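Long-range contact in metastasis-associated protein MTA1 (Homo sapiens, PDB 6G16), which probably acts as a scaffold subunit of the NuRD chromatin-remodelling and histone deacetylase complex, its R1 domain recruiting a histone-binding partner protein: residues 23-28 against 48-53. Residues are numbered along the deposited sequence; the frame is centred on the assembly and turned at random.
Sequences RLCREI and KAECTA
Cys25 and Cys51 mark the closest backbone approach between residues 23-28 and 48-53, their CA atoms 6.5 Å apart. The sulfur of Cys25 meets the near side of helix 44-53. With SG anti to its own carbonyl carbon (chi1 -52°), Cys25 sets its sulfur against the backbone N and the CB of Cys51: SG lies 3.6 Å from Cys51 N and makes an apolar contact with Cys51 CB at 4.0 Å. The side chain of Cys51 also packs on Leu17 and Ala21 of helix 16-24. Leu24 touches the border of the patch, its CD1 4.4 Å from Cys51 O.

Glu50 supplies the mixed polar and apolar part. CG stands anti to the backbone N (chi1 -153°) and the chain runs on extended, reaching across to residues 23-28. There OE1 lies close to both Cys25 SG, at 3.4 Å, and Ile28 CD1, at 3.3 Å, while CB of Glu50 also lies 4.0 Å from Ile28 CD1. The other carboxylate oxygen, OE2, forms a salt bridge with Arg54, which probably helps keep the acid in its charged form beside the Ile28 methyl.

Arg23 and Arg26 form salt bridges with acidic side chains of the partner protein's chain. Ile28 also packs on Ala46 and Ile47 of helix 44-53. Cys25 is the N-cap of helix 26-29, directly after helix 16-24, so the contact sets the junction of these two helices against helix 44-53.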
ATOM      1  N   ARG B  23     -26.191   1.124  10.484  1.00 57.53           N
ATOM      2  CA  ARG B  23     -26.950   2.246   9.908  1.00 57.00           C
ATOM      3  C   ARG B  23     -28.046   2.696  10.864  1.00 54.30           C
ATOM      4  O   ARG B  23     -28.112   3.872  11.213  1.00 51.78           O
ATOM      5  CB  ARG B  23     -27.487   1.912   8.520  1.00 57.42           C
ATOM      6  CG  ARG B  23     -26.395   1.967   7.454  1.00 61.09           C
ATOM      7  CD  ARG B  23     -26.957   1.982   6.041  1.00 65.46           C
ATOM      8  NE  ARG B  23     -25.928   2.102   4.994  1.00 71.25           N
ATOM      9  CZ  ARG B  23     -25.438   3.244   4.496  1.00 75.34           C
ATOM     10  NH1 ARG B  23     -25.848   4.427   4.943  1.00 81.57           N
ATOM     11  NH2 ARG B  23     -24.516   3.205   3.534  1.00 75.61           N
ATOM     12  N   LEU B  24     -28.856   1.758  11.339  1.00 55.03           N
ATOM     13  CA  LEU B  24     -29.882   2.060  12.348  1.00 56.52           C
ATOM     14  C   LEU B  24     -29.401   2.811  13.576  1.00 58.53           C
ATOM     15  O   LEU B  24     -30.082   3.726  14.035  1.00 62.65           O
ATOM     16  CB  LEU B  24     -30.537   0.770  12.848  1.00 56.32           C
ATOM     17  CG  LEU B  24     -31.725   0.235  12.038  1.00 57.15           C
ATOM     18  CD1 LEU B  24     -32.538  -0.700  12.943  1.00 57.01           C
ATOM     19  CD2 LEU B  24     -32.615   1.366  11.475  1.00 57.75           C
ATOM     20  N   CYS B  25     -28.250   2.403  14.102  1.00 55.62           N
ATOM     21  CA  CYS B  25     -27.718   2.953  15.335  1.00 54.54           C
ATOM     22  C   CYS B  25     -26.545   3.902  15.060  1.00 53.88           C
ATOM     23  O   CYS B  25     -25.649   4.110  15.899  1.00 51.58           O
ATOM     24  CB  CYS B  25     -27.333   1.811  16.262  1.00 57.37           C
ATOM     25  SG  CYS B  25     -28.705   0.637  16.462  1.00 61.76           S
ATOM     26  N   ARG B  26     -26.589   4.513  13.881  1.00 54.20           N
ATOM     27  CA  ARG B  26     -25.680   5.592  13.510  1.00 55.68           C
ATOM     28  C   ARG B  26     -25.344   6.547  14.662  1.00 54.16           C
ATOM     29  O   ARG B  26     -24.201   6.909  14.833  1.00 53.48           O
ATOM     30  CB  ARG B  26     -26.283   6.365  12.323  1.00 58.09           C
ATOM     31  CG  ARG B  26     -25.432   7.519  11.810  1.00 65.26           C
ATOM     32  CD  ARG B  26     -25.881   8.013  10.438  1.00 71.71           C
ATOM     33  NE  ARG B  26     -25.858   6.948   9.426  1.00 82.00           N
ATOM     34  CZ  ARG B  26     -24.769   6.507   8.785  1.00 93.62           C
ATOM     35  NH1 ARG B  26     -23.565   7.035   9.024  1.00100.28           N
ATOM     36  NH2 ARG B  26     -24.874   5.530   7.878  1.00 93.90           N
ATOM     37  N   GLU B  27     -26.337   6.949  15.442  1.00 59.08           N
ATOM     38  CA  GLU B  27     -26.130   7.975  16.483  1.00 63.06           C
ATOM     39  C   GLU B  27     -25.361   7.450  17.695  1.00 61.14           C
ATOM     40  O   GLU B  27     -24.741   8.229  18.427  1.00 60.66           O
ATOM     41  CB  GLU B  27     -27.470   8.589  16.950  1.00 66.37           C
ATOM     42  CG  GLU B  27     -28.421   9.094  15.861  1.00 70.70           C
ATOM     43  CD  GLU B  27     -27.760   9.948  14.787  1.00 75.11           C
ATOM     44  OE1 GLU B  27     -26.723  10.612  15.093  1.00 76.02           O
ATOM     45  OE2 GLU B  27     -28.298   9.949  13.638  1.00 75.31           O
ATOM     46  N   ILE B  28     -25.428   6.137  17.916  1.00 58.12           N
ATOM     47  CA  ILE B  28     -24.681   5.482  18.986  1.00 55.71           C
ATOM     48  C   ILE B  28     -23.265   5.093  18.538  1.00 53.95           C
ATOM     49  O   ILE B  28     -22.284   5.400  19.202  1.00 50.89           O
ATOM     50  CB  ILE B  28     -25.410   4.232  19.476  1.00 56.41           C
ATOM     51  CG1 ILE B  28     -26.733   4.668  20.134  1.00 59.38           C
ATOM     52  CG2 ILE B  28     -24.536   3.471  20.485  1.00 57.33           C
ATOM     53  CD1 ILE B  28     -27.583   3.541  20.716  1.00 61.04           C
ATOM     54  N   LYS B  48     -26.539  -3.206  20.059  1.00 62.16           N
ATOM     55  CA  LYS B  48     -27.344  -4.441  19.922  1.00 66.08           C
ATOM     56  C   LYS B  48     -28.756  -4.251  20.507  1.00 64.82           C
ATOM     57  O   LYS B  48     -29.762  -4.678  19.928  1.00 62.73           O
ATOM     58  CB  LYS B  48     -26.649  -5.621  20.607  1.00 67.54           C
ATOM     59  CG  LYS B  48     -25.470  -6.154  19.808  1.00 72.50           C
ATOM     60  CD  LYS B  48     -24.613  -7.122  20.605  1.00 74.42           C
ATOM     61  CE  LYS B  48     -23.228  -7.246  19.993  1.00 76.57           C
ATOM     62  NZ  LYS B  48     -22.402  -8.212  20.765  1.00 81.61           N
ATOM     63  N   ALA B  49     -28.813  -3.588  21.653  1.00 63.83           N
ATOM     64  CA  ALA B  49     -30.076  -3.290  22.288  1.00 63.50           C
ATOM     65  C   ALA B  49     -30.931  -2.457  21.361  1.00 65.16           C
ATOM     66  O   ALA B  49     -32.014  -2.895  20.949  1.00 68.27           O
ATOM     67  CB  ALA B  49     -29.847  -2.559  23.601  1.00 62.73           C
ATOM     68  N   GLU B  50     -30.426  -1.278  20.991  1.00 67.40           N
ATOM     69  CA  GLU B  50     -31.221  -0.344  20.182  1.00 68.73           C
ATOM     70  C   GLU B  50     -31.541  -0.891  18.785  1.00 66.16           C
ATOM     71  O   GLU B  50     -32.536  -0.509  18.189  1.00 65.29           O
ATOM     72  CB  GLU B  50     -30.551   1.016  20.069  1.00 71.99           C
ATOM     73  CG  GLU B  50     -31.556   2.151  19.849  1.00 74.56           C
ATOM     74  CD  GLU B  50     -31.006   3.335  19.054  1.00 81.04           C
ATOM     75  OE1 GLU B  50     -29.941   3.227  18.372  1.00 82.28           O
ATOM     76  OE2 GLU B  50     -31.677   4.392  19.082  1.00 83.80           O
ATOM     77  N   CYS B  51     -30.702  -1.781  18.269  1.00 65.80           N
ATOM     78  CA  CYS B  51     -31.001  -2.448  17.007  1.00 66.60           C
ATOM     79  C   CYS B  51     -32.181  -3.419  17.162  1.00 68.41           C
ATOM     80  O   CYS B  51     -33.141  -3.382  16.346  1.00 66.23           O
ATOM     81  CB  CYS B  51     -29.789  -3.198  16.486  1.00 65.76           C
ATOM     82  SG  CYS B  51     -30.093  -3.989  14.866  1.00 69.85           S
ATOM     83  N   THR B  52     -32.108  -4.282  18.187  1.00 71.04           N
ATOM     84  CA  THR B  52     -33.201  -5.248  18.460  1.00 72.15           C
ATOM     85  C   THR B  52     -34.534  -4.522  18.753  1.00 73.15           C
ATOM     86  O   THR B  52     -35.610  -4.990  18.345  1.00 73.48           O
ATOM     87  CB  THR B  52     -32.861  -6.273  19.573  1.00 72.01           C
ATOM     88  OG1 THR B  52     -32.564  -5.598  20.799  1.00 73.00           O
ATOM     89  CG2 THR B  52     -31.665  -7.146  19.171  1.00 71.16           C
ATOM     90  N   ALA B  53     -34.451  -3.360  19.411  1.00 73.83           N
ATOM     91  CA  ALA B  53     -35.638  -2.531  19.695  1.00 73.00           C
ATOM     92  C   ALA B  53     -36.243  -1.869  18.437  1.00 72.28           C
ATOM     93  O   ALA B  53     -37.457  -1.938  18.213  1.00 74.59           O
ATOM     94  CB  ALA B  53     -35.300  -1.471  20.730  1.00 72.37           C
TER